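Local coordinates for protein MmcR (Streptomyces lavendulae, PDB 3GWZ) that transfers the methyl group of S-adenosyl-L-methionine to a quinone hydroxyl of demethylated mitomycins, giving mitomycins A and B, and works as a homodimer, at residues S187-A195 and S215-F224; M297-N308 and P360-R368. All coordinates share one frame; numbering follows the deposited sequence.

Interaction 1: S187-A195 and S215-F224; sequences SLTEAGQVA and SLMAAVLDAF. With SAH (S-adenosyl-L-homocysteine), chain G.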
loop_
_atom_site.group_PDB
_atom_site.type_symbol
_atom_site.label_atom_id
_atom_site.label_comp_id
_atom_site.label_asym_id
_atom_site.label_seq_id
_atom_site.Cartn_x
_atom_site.Cartn_y
_atom_site.Cartn_z
ATOM N N SER A 187 6.770 16.283 -10.960
ATOM C CA SER A 187 5.920 17.461 -11.146
ATOM C C SER A 187 5.112 17.794 -9.896
ATOM O O SER A 187 4.933 18.959 -9.555
ATOM C CB SER A 187 4.987 17.268 -12.344
ATOM O OG SER A 187 4.328 18.484 -12.649
ATOM N N LEU A 188 4.635 16.768 -9.203
ATOM C CA LEU A 188 3.884 16.995 -7.973
ATOM C C LEU A 188 4.682 17.828 -6.973
ATOM O O LEU A 188 4.140 18.716 -6.321
ATOM C CB LEU A 188 3.461 15.666 -7.355
ATOM C CG LEU A 188 2.139 15.136 -7.909
ATOM C CD1 LEU A 188 1.992 13.634 -7.674
ATOM C CD2 LEU A 188 0.969 15.901 -7.292
ATOM N N THR A 189 5.977 17.554 -6.867
ATOM C CA THR A 189 6.821 18.301 -5.950
ATOM C C THR A 189 7.017 19.736 -6.426
ATOM O O THR A 189 6.849 20.695 -5.664
ATOM C CB THR A 189 8.190 17.623 -5.784
ATOM O OG1 THR A 189 7.997 16.271 -5.346
ATOM C CG2 THR A 189 9.044 18.375 -4.775
ATOM N N GLU A 190 7.367 19.880 -7.697
ATOM C CA GLU A 190 7.628 21.193 -8.273
ATOM C C GLU A 190 6.391 22.072 -8.274
ATOM O O GLU A 190 6.504 23.292 -8.208
ATOM C CB GLU A 190 8.130 21.047 -9.710
ATOM C CG GLU A 190 9.457 20.339 -9.823
ATOM C CD GLU A 190 9.847 20.086 -11.261
ATOM O OE1 GLU A 190 8.939 19.926 -12.111
ATOM O OE2 GLU A 190 11.063 20.040 -11.535
ATOM N N ALA A 191 5.215 21.453 -8.366
ATOM C CA ALA A 191 3.977 22.205 -8.569
ATOM C C ALA A 191 3.705 23.135 -7.395
ATOM O O ALA A 191 3.429 24.317 -7.587
ATOM C CB ALA A 191 2.785 21.261 -8.800
ATOM N N GLY A 192 3.780 22.593 -6.181
ATOM C CA GLY A 192 3.635 23.395 -4.977
ATOM C C GLY A 192 4.669 24.503 -4.887
ATOM O O GLY A 192 4.356 25.622 -4.463
ATOM N N GLN A 193 5.901 24.196 -5.287
ATOM C CA GLN A 193 6.981 25.180 -5.276
ATOM C C GLN A 193 6.678 26.335 -6.221
ATOM O O GLN A 193 6.831 27.500 -5.856
ATOM C CB GLN A 193 8.321 24.537 -5.663
ATOM C CG GLN A 193 8.904 23.606 -4.617
ATOM C CD GLN A 193 9.998 22.711 -5.175
ATOM O OE1 GLN A 193 10.275 22.718 -6.378
ATOM N NE2 GLN A 193 10.625 21.932 -4.302
ATOM N N VAL A 194 6.250 26.020 -7.440
ATOM C CA VAL A 194 5.946 27.077 -8.400
ATOM C C VAL A 194 4.809 27.967 -7.903
ATOM O O VAL A 194 4.873 29.197 -7.990
ATOM C CB VAL A 194 5.529 26.513 -9.768
ATOM C CG1 VAL A 194 5.020 27.627 -10.648
ATOM C CG2 VAL A 194 6.688 25.775 -10.436
ATOM N N ALA A 195 3.755 27.332 -7.399
ATOM C CA ALA A 195 2.573 28.056 -6.935
ATOM C C ALA A 195 2.911 28.989 -5.771
ATOM O O ALA A 195 2.215 29.969 -5.525
ATOM C CB ALA A 195 1.469 27.064 -6.530
ATOM N N SER A 215 -0.567 18.381 -12.780
ATOM C CA SER A 215 -0.312 18.753 -11.385
ATOM C C SER A 215 0.110 20.221 -11.215
ATOM O O SER A 215 -0.239 20.874 -10.221
ATOM C CB SER A 215 0.687 17.795 -10.710
ATOM O OG SER A 215 1.980 17.893 -11.277
ATOM N N LEU A 216 0.856 20.755 -12.171
ATOM C CA LEU A 216 1.234 22.159 -12.088
ATOM C C LEU A 216 -0.007 23.053 -12.152
ATOM O O LEU A 216 -0.188 23.939 -11.314
ATOM C CB LEU A 216 2.226 22.553 -13.185
ATOM C CG LEU A 216 2.597 24.044 -13.184
ATOM C CD1 LEU A 216 3.217 24.436 -11.849
ATOM C CD2 LEU A 216 3.541 24.392 -14.341
HETATM N N MSE A 217 -0.860 22.826 -13.147
HETATM C CA MSE A 217 -2.088 23.620 -13.264
HETATM C C MSE A 217 -2.963 23.451 -12.013
HETATM O O MSE A 217 -3.565 24.416 -11.530
HETATM C CB MSE A 217 -2.870 23.257 -14.534
HETATM C CG MSE A 217 -4.070 24.164 -14.820
HETATM SE SE MSE A 217 -3.500 25.938 -15.378
HETATM C CE MSE A 217 -3.215 26.750 -13.638
ATOM N N ALA A 218 -3.026 22.229 -11.487
ATOM C CA ALA A 218 -3.842 21.960 -10.303
ATOM C C ALA A 218 -3.347 22.743 -9.092
ATOM O O ALA A 218 -4.136 23.343 -8.375
ATOM C CB ALA A 218 -3.901 20.447 -9.996
ATOM N N ALA A 219 -2.036 22.751 -8.877
ATOM C CA ALA A 219 -1.447 23.461 -7.744
ATOM C C ALA A 219 -1.682 24.969 -7.838
ATOM O O ALA A 219 -2.051 25.617 -6.855
ATOM C CB ALA A 219 0.036 23.168 -7.657
ATOM N N VAL A 220 -1.459 25.523 -9.023
ATOM C CA VAL A 220 -1.660 26.950 -9.249
ATOM C C VAL A 220 -3.138 27.346 -9.103
ATOM O O VAL A 220 -3.450 28.366 -8.490
ATOM C CB VAL A 220 -1.087 27.402 -10.619
ATOM C CG1 VAL A 220 -1.406 28.868 -10.886
ATOM C CG2 VAL A 220 0.413 27.188 -10.650
ATOM N N LEU A 221 -4.041 26.533 -9.643
ATOM C CA LEU A 221 -5.466 26.806 -9.509
ATOM C C LEU A 221 -5.894 26.744 -8.044
ATOM O O LEU A 221 -6.611 27.623 -7.566
ATOM C CB LEU A 221 -6.306 25.849 -10.356
ATOM C CG LEU A 221 -6.138 25.974 -11.875
ATOM C CD1 LEU A 221 -6.896 24.874 -12.572
ATOM C CD2 LEU A 221 -6.589 27.354 -12.381
ATOM N N ASP A 222 -5.450 25.716 -7.328
ATOM C CA ASP A 222 -5.784 25.602 -5.911
ATOM C C ASP A 222 -5.333 26.850 -5.155
ATOM O O ASP A 222 -6.055 27.362 -4.299
ATOM C CB ASP A 222 -5.142 24.357 -5.290
ATOM C CG ASP A 222 -5.879 23.079 -5.640
ATOM O OD1 ASP A 222 -7.056 23.158 -6.049
ATOM O OD2 ASP A 222 -5.277 21.993 -5.509
ATOM N N ALA A 223 -4.146 27.345 -5.491
ATOM C CA ALA A 223 -3.532 28.437 -4.744
ATOM C C ALA A 223 -4.099 29.801 -5.100
ATOM O O ALA A 223 -3.969 30.752 -4.327
ATOM C CB ALA A 223 -2.024 28.436 -4.949
ATOM N N PHE A 224 -4.701 29.902 -6.279
ATOM C CA PHE A 224 -5.224 31.174 -6.771
ATOM C C PHE A 224 -6.647 31.004 -7.275
ATOM O O PHE A 224 -6.875 30.843 -8.471
ATOM C CB PHE A 224 -4.316 31.749 -7.862
ATOM C CG PHE A 224 -2.961 32.139 -7.359
ATOM C CD1 PHE A 224 -2.731 33.417 -6.866
ATOM C CD2 PHE A 224 -1.927 31.215 -7.329
ATOM C CE1 PHE A 224 -1.489 33.775 -6.378
ATOM C CE2 PHE A 224 -0.674 31.566 -6.837
ATOM C CZ PHE A 224 -0.453 32.847 -6.361
HETATM N N SAH G . 4.942 19.907 -18.109
HETATM C CA SAH G . 4.879 18.511 -17.554
HETATM C CB SAH G . 5.399 17.429 -18.521
HETATM C CG SAH G . 6.857 17.577 -18.997
HETATM S SD SAH G . 7.366 16.190 -20.005
HETATM C C SAH G . 5.658 18.452 -16.271
HETATM O O SAH G . 5.487 17.506 -15.495
HETATM O OXT SAH G . 6.464 19.344 -15.972
HETATM C "C5'" SAH G . 7.127 16.890 -21.626
HETATM C "C4'" SAH G . 5.674 16.796 -22.138
HETATM O "O4'" SAH G . 5.519 17.306 -23.483
HETATM C "C3'" SAH G . 5.053 15.395 -22.168
HETATM O "O3'" SAH G . 3.973 15.344 -21.223
HETATM C "C2'" SAH G . 4.507 15.207 -23.586
HETATM O "O2'" SAH G . 3.200 14.619 -23.631
HETATM C "C1'" SAH G . 4.394 16.630 -24.082
HETATM N N9 SAH G . 4.512 16.790 -25.548
HETATM C C8 SAH G . 5.487 16.284 -26.337
HETATM N N7 SAH G . 5.298 16.662 -27.627
HETATM C C5 SAH G . 4.188 17.437 -27.657
HETATM C C6 SAH G . 3.436 18.174 -28.691
HETATM N N6 SAH G . 3.873 18.132 -29.972
HETATM N N1 SAH G . 2.323 18.860 -28.313
HETATM C C2 SAH G . 1.910 18.885 -27.037
HETATM N N3 SAH G . 2.551 18.239 -26.040
HETATM C C4 SAH G . 3.673 17.518 -26.288
HETATM O O HOH W 1 2.435 19.356 -14.556
#
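The hydroxyls of Ser187 and Ser215 meet where two helices run side by side at the edge of the cofactor pocket, OG to OG at 2.8 Å. Ser187 throws its OG anti to its own backbone N (chi1 -171°), whereas Ser215 holds its OG between N and carbonyl carbon (chi1 66°), which points the two oxygens at each other. Carboxylate atom O of S-adenosyl-L-homocysteine lies 3.2 Å from Ser187 OG, a weak and unsettled bond, since the one hydroxyl proton could go to Ser215 OG instead. The same Ser187 OG is bonded to a water and to Lys275 NZ. That water accepts the N-H of Leu216 in the first turn of helix 215-223.

Further along, small residues let the helices draw together, crossing at -33° with their axes 8.2 Å apart. The methyl of Ala191 lies against that of Ala219 (CB to CB 3.5 Å), and Ala195 CB rests over the next turn, on Ala219 O, Val220 and Ala223. Leu216 and Val194 cross at about a right angle, with Leu216 CD1 set against Val194 CB (3.7 Å) and near both its methyls. At the far end, Phe224 presents its ring edge, through CE2, to Ala195 O at 3.6 Å.

Chemically, alanine-lined packing gives way to hydroxyls and water at the pocket, beside the cofactor carboxylate, whose negative charge Lys275 would probably help to stabilise.

Interaction 2: M297-N308 and P360-R368; sequences MKPDSRLLVIDN and PVRIVEIRR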
loop_
_atom_site.group_PDB
_atom_site.type_symbol
_atom_site.label_atom_id
_atom_site.label_comp_id
_atom_site.label_asym_id
_atom_site.label_seq_id
_atom_site.Cartn_x
_atom_site.Cartn_y
_atom_site.Cartn_z
HETATM N N MSE A 297 0.418 35.740 -27.327
HETATM C CA MSE A 297 0.508 36.577 -26.138
HETATM C C MSE A 297 -0.043 37.987 -26.354
HETATM O O MSE A 297 0.128 38.580 -27.420
HETATM C CB MSE A 297 1.952 36.650 -25.639
HETATM C CG MSE A 297 2.443 35.336 -25.034
HETATM SE SE MSE A 297 4.339 35.342 -24.626
HETATM C CE MSE A 297 4.306 36.628 -23.171
ATOM N N LYS A 298 -0.708 38.510 -25.329
ATOM C CA LYS A 298 -1.086 39.916 -25.306
ATOM C C LYS A 298 0.106 40.722 -24.815
ATOM O O LYS A 298 0.983 40.189 -24.134
ATOM C CB LYS A 298 -2.279 40.138 -24.372
ATOM C CG LYS A 298 -3.520 39.366 -24.765
ATOM C CD LYS A 298 -4.659 39.619 -23.790
ATOM C CE LYS A 298 -4.257 39.288 -22.365
ATOM N NZ LYS A 298 -5.439 39.226 -21.461
ATOM N N PRO A 299 0.145 42.016 -25.152
ATOM C CA PRO A 299 1.265 42.852 -24.713
ATOM C C PRO A 299 1.534 42.716 -23.216
ATOM O O PRO A 299 2.682 42.801 -22.783
ATOM C CB PRO A 299 0.785 44.268 -25.042
ATOM C CG PRO A 299 -0.117 44.076 -26.221
ATOM C CD PRO A 299 -0.807 42.753 -26.004
ATOM N N ASP A 300 0.479 42.502 -22.439
ATOM C CA ASP A 300 0.593 42.415 -20.987
ATOM C C ASP A 300 0.781 40.968 -20.500
ATOM O O ASP A 300 0.976 40.725 -19.312
ATOM C CB ASP A 300 -0.634 43.049 -20.317
ATOM C CG ASP A 300 -1.946 42.707 -21.032
ATOM O OD1 ASP A 300 -2.046 42.930 -22.262
ATOM O OD2 ASP A 300 -2.892 42.236 -20.358
ATOM N N SER A 301 0.725 40.015 -21.422
ATOM C CA SER A 301 0.870 38.608 -21.060
ATOM C C SER A 301 2.266 38.302 -20.538
ATOM O O SER A 301 3.227 39.010 -20.845
ATOM C CB SER A 301 0.569 37.707 -22.259
ATOM O OG SER A 301 -0.813 37.709 -22.551
ATOM N N ARG A 302 2.373 37.243 -19.742
ATOM C CA ARG A 302 3.671 36.767 -19.295
ATOM C C ARG A 302 3.840 35.286 -19.629
ATOM O O ARG A 302 2.873 34.522 -19.610
ATOM C CB ARG A 302 3.853 37.010 -17.791
ATOM C CG ARG A 302 4.005 38.484 -17.403
ATOM C CD ARG A 302 5.207 39.107 -18.098
ATOM N NE ARG A 302 5.464 40.481 -17.669
ATOM C CZ ARG A 302 5.085 41.564 -18.340
ATOM N NH1 ARG A 302 4.413 41.448 -19.481
ATOM N NH2 ARG A 302 5.375 42.769 -17.865
ATOM N N LEU A 303 5.067 34.895 -19.962
ATOM C CA LEU A 303 5.395 33.491 -20.179
ATOM C C LEU A 303 6.381 33.063 -19.107
ATOM O O LEU A 303 7.369 33.764 -18.858
ATOM C CB LEU A 303 6.023 33.288 -21.559
ATOM C CG LEU A 303 6.718 31.943 -21.809
ATOM C CD1 LEU A 303 5.728 30.796 -21.697
ATOM C CD2 LEU A 303 7.378 31.936 -23.185
ATOM N N LEU A 304 6.094 31.939 -18.455
ATOM C CA LEU A 304 7.021 31.360 -17.492
ATOM C C LEU A 304 7.649 30.097 -18.064
ATOM O O LEU A 304 7.007 29.052 -18.137
ATOM C CB LEU A 304 6.318 31.008 -16.178
ATOM C CG LEU A 304 5.488 32.109 -15.513
ATOM C CD1 LEU A 304 4.959 31.618 -14.166
ATOM C CD2 LEU A 304 6.309 33.385 -15.348
ATOM N N VAL A 305 8.906 30.196 -18.475
ATOM C CA VAL A 305 9.646 29.014 -18.838
ATOM C C VAL A 305 10.202 28.428 -17.542
ATOM O O VAL A 305 10.986 29.061 -16.849
ATOM C CB VAL A 305 10.779 29.328 -19.834
ATOM C CG1 VAL A 305 11.690 28.110 -19.980
ATOM C CG2 VAL A 305 10.191 29.707 -21.183
ATOM N N ILE A 306 9.755 27.227 -17.197
ATOM C CA ILE A 306 10.156 26.607 -15.943
ATOM C C ILE A 306 11.003 25.383 -16.253
ATOM O O ILE A 306 10.500 24.373 -16.737
ATOM C CB ILE A 306 8.919 26.239 -15.102
ATOM C CG1 ILE A 306 8.066 27.497 -14.884
ATOM C CG2 ILE A 306 9.331 25.616 -13.770
ATOM C CD1 ILE A 306 6.681 27.226 -14.320
ATOM N N ASP A 307 12.302 25.480 -16.018
ATOM C CA ASP A 307 13.165 24.375 -16.420
ATOM C C ASP A 307 14.456 24.329 -15.621
ATOM O O ASP A 307 14.708 25.181 -14.762
ATOM C CB ASP A 307 13.445 24.422 -17.933
ATOM C CG ASP A 307 13.182 23.079 -18.620
ATOM O OD1 ASP A 307 13.475 22.029 -18.005
ATOM O OD2 ASP A 307 12.682 23.068 -19.772
ATOM N N ASN A 308 15.249 23.297 -15.882
ATOM C CA ASN A 308 16.542 23.148 -15.249
ATOM C C ASN A 308 17.501 24.106 -15.942
ATOM O O ASN A 308 17.643 24.061 -17.160
ATOM C CB ASN A 308 17.016 21.695 -15.374
ATOM C CG ASN A 308 15.987 20.696 -14.842
ATOM O OD1 ASN A 308 15.395 20.907 -13.787
ATOM N ND2 ASN A 308 15.769 19.608 -15.578
ATOM N N PRO A 360 18.282 22.646 -9.815
ATOM C CA PRO A 360 18.580 23.647 -10.837
ATOM C C PRO A 360 17.327 24.309 -11.403
ATOM O O PRO A 360 17.447 25.158 -12.275
ATOM C CB PRO A 360 19.242 22.827 -11.949
ATOM C CG PRO A 360 19.036 21.377 -11.585
ATOM C CD PRO A 360 18.154 21.302 -10.395
ATOM N N VAL A 361 16.147 23.925 -10.938
ATOM C CA VAL A 361 14.934 24.473 -11.536
ATOM C C VAL A 361 14.807 25.960 -11.252
ATOM O O VAL A 361 14.957 26.394 -10.113
ATOM C CB VAL A 361 13.663 23.790 -11.021
ATOM C CG1 VAL A 361 12.441 24.408 -11.708
ATOM C CG2 VAL A 361 13.721 22.295 -11.270
ATOM N N ARG A 362 14.521 26.742 -12.285
ATOM C CA ARG A 362 14.248 28.163 -12.096
ATOM C C ARG A 362 13.008 28.558 -12.875
ATOM O O ARG A 362 12.618 27.869 -13.818
ATOM C CB ARG A 362 15.444 29.026 -12.522
ATOM C CG ARG A 362 16.607 28.992 -11.532
ATOM C CD ARG A 362 17.651 30.065 -11.818
ATOM N NE ARG A 362 17.230 31.405 -11.402
ATOM C CZ ARG A 362 17.327 31.868 -10.157
ATOM N NH1 ARG A 362 17.810 31.100 -9.192
ATOM N NH2 ARG A 362 16.931 33.100 -9.871
ATOM N N ILE A 363 12.386 29.661 -12.469
ATOM C CA ILE A 363 11.262 30.215 -13.203
ATOM C C ILE A 363 11.775 31.417 -13.978
ATOM O O ILE A 363 12.227 32.385 -13.379
ATOM C CB ILE A 363 10.137 30.686 -12.251
ATOM C CG1 ILE A 363 9.563 29.507 -11.472
ATOM C CG2 ILE A 363 9.022 31.390 -13.037
ATOM C CD1 ILE A 363 8.835 29.914 -10.200
ATOM N N VAL A 364 11.733 31.353 -15.304
ATOM C CA VAL A 364 12.147 32.489 -16.103
ATOM C C VAL A 364 10.909 33.227 -16.601
ATOM O O VAL A 364 10.161 32.709 -17.428
ATOM C CB VAL A 364 13.037 32.062 -17.277
ATOM C CG1 VAL A 364 13.552 33.287 -18.027
ATOM C CG2 VAL A 364 14.208 31.230 -16.765
ATOM N N GLU A 365 10.680 34.426 -16.068
ATOM C CA GLU A 365 9.524 35.222 -16.459
ATOM C C GLU A 365 9.850 36.047 -17.696
ATOM O O GLU A 365 10.842 36.775 -17.724
ATOM C CB GLU A 365 9.080 36.145 -15.323
ATOM C CG GLU A 365 7.899 37.038 -15.716
ATOM C CD GLU A 365 7.528 38.036 -14.634
ATOM O OE1 GLU A 365 8.446 38.595 -14.002
ATOM O OE2 GLU A 365 6.319 38.263 -14.420
ATOM N N ILE A 366 8.987 35.944 -18.702
ATOM C CA ILE A 366 9.271 36.450 -20.039
ATOM C C ILE A 366 8.103 37.284 -20.581
ATOM O O ILE A 366 6.934 36.976 -20.329
ATOM C CB ILE A 366 9.576 35.263 -20.992
ATOM C CG1 ILE A 366 10.872 34.565 -20.569
ATOM C CG2 ILE A 366 9.637 35.707 -22.441
ATOM C CD1 ILE A 366 10.870 33.069 -20.827
ATOM N N ARG A 367 8.416 38.346 -21.316
ATOM C CA ARG A 367 7.380 39.167 -21.938
ATOM C C ARG A 367 7.707 39.385 -23.402
ATOM O O ARG A 367 8.815 39.077 -23.845
ATOM C CB ARG A 367 7.257 40.518 -21.230
ATOM C CG ARG A 367 8.525 41.359 -21.286
ATOM C CD ARG A 367 8.296 42.754 -20.716
ATOM N NE ARG A 367 9.511 43.560 -20.768
ATOM C CZ ARG A 367 9.848 44.341 -21.790
ATOM N NH1 ARG A 367 9.055 44.429 -22.850
ATOM N NH2 ARG A 367 10.978 45.037 -21.749
ATOM N N ARG A 368 6.751 39.913 -24.158
ATOM C CA ARG A 368 7.005 40.224 -25.557
ATOM C C ARG A 368 7.960 41.404 -25.665
ATOM O O ARG A 368 7.909 42.331 -24.861
ATOM C CB ARG A 368 5.707 40.518 -26.304
ATOM C CG ARG A 368 4.881 39.283 -26.613
ATOM C CD ARG A 368 3.535 39.673 -27.183
ATOM N NE ARG A 368 3.687 40.468 -28.395
ATOM C CZ ARG A 368 2.760 41.296 -28.865
ATOM N NH1 ARG A 368 1.609 41.445 -28.218
ATOM N NH2 ARG A 368 2.988 41.981 -29.979
HETATM O O HOH W 2 4.190 40.345 -23.004
#
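Leu303 O is gripped by two donors from the facing strand: Ile366 N at 2.7 Å, placed almost straight beyond the carbonyl but with a bent N-H...O angle of 135°, and, more weakly, the CA-H of Glu365. The return bond from Leu303 N to Ile366 O is much straighter, at 173°. Val305 with Val364 and Asp307 with Arg362 repeat this two-bond pairing.

On the Leu303 face, Ile366 reaches diagonally to the next pair, its CD1 pressing on Val305 CG2 at a tight 3.4 Å. On the other face Leu304 lays CD2 against the CA and CB of Glu365, and Ile306 turns CG2 to Val361 CG1 at 3.9 Å.

Arg302 folds back at chi2 (-59°), letting NH1 bond Ser301 O while Arg367 CB lies over one face of its guanidinium, toward the rim, 3.5 Å from NH1. Glu365 OE2 lies near the guanidinium plane, but at 4.0 Å from Arg302 NE it is too far for a salt bridge; the carboxylate is held by Arg352 and Tyr198 instead, as Arg367 is by Glu351. At the end of the strand a water accepts the N-H of Arg368 (N to water 2.8 Å) beside the turn carbonyls of Pro299 and Ser301, and Arg368 CD packs on CB of selenomethionine Met297. Asn308, a substrate-binding residue, touches Val361 CG2 with OD1 at 3.3 Å, while its ND2 bonds Glu333.

This is the antiparallel pairing of the Rossmann-like class I methyltransferase sheet, where strand 361-368 is inserted between strands 302-308 and 348-355.

How the interactions relate
The two interactions are neighbouring layers of the Rossmann-like domain, their centres 16 Å apart: the helices of interaction 1 pack on the sheet to which the strands of interaction 2 belong. Ile306 CD1 is one meeting point, 4.0 Å from Val194 CG1 and 4.2 Å from Leu216 CD2, while Val361 CG2 lies 3.5 Å from Glu190 OE2. A polar route joins them too, since His276 bonds Glu190 through NE2 and Asp307 through ND1. Interaction 1 reaches the cofactor directly through Ser187; in interaction 2, Asp307 comes within about 3 Å, side chain to side chain, of His279, the inferred proton acceptor, and Asn308 binds the substrate.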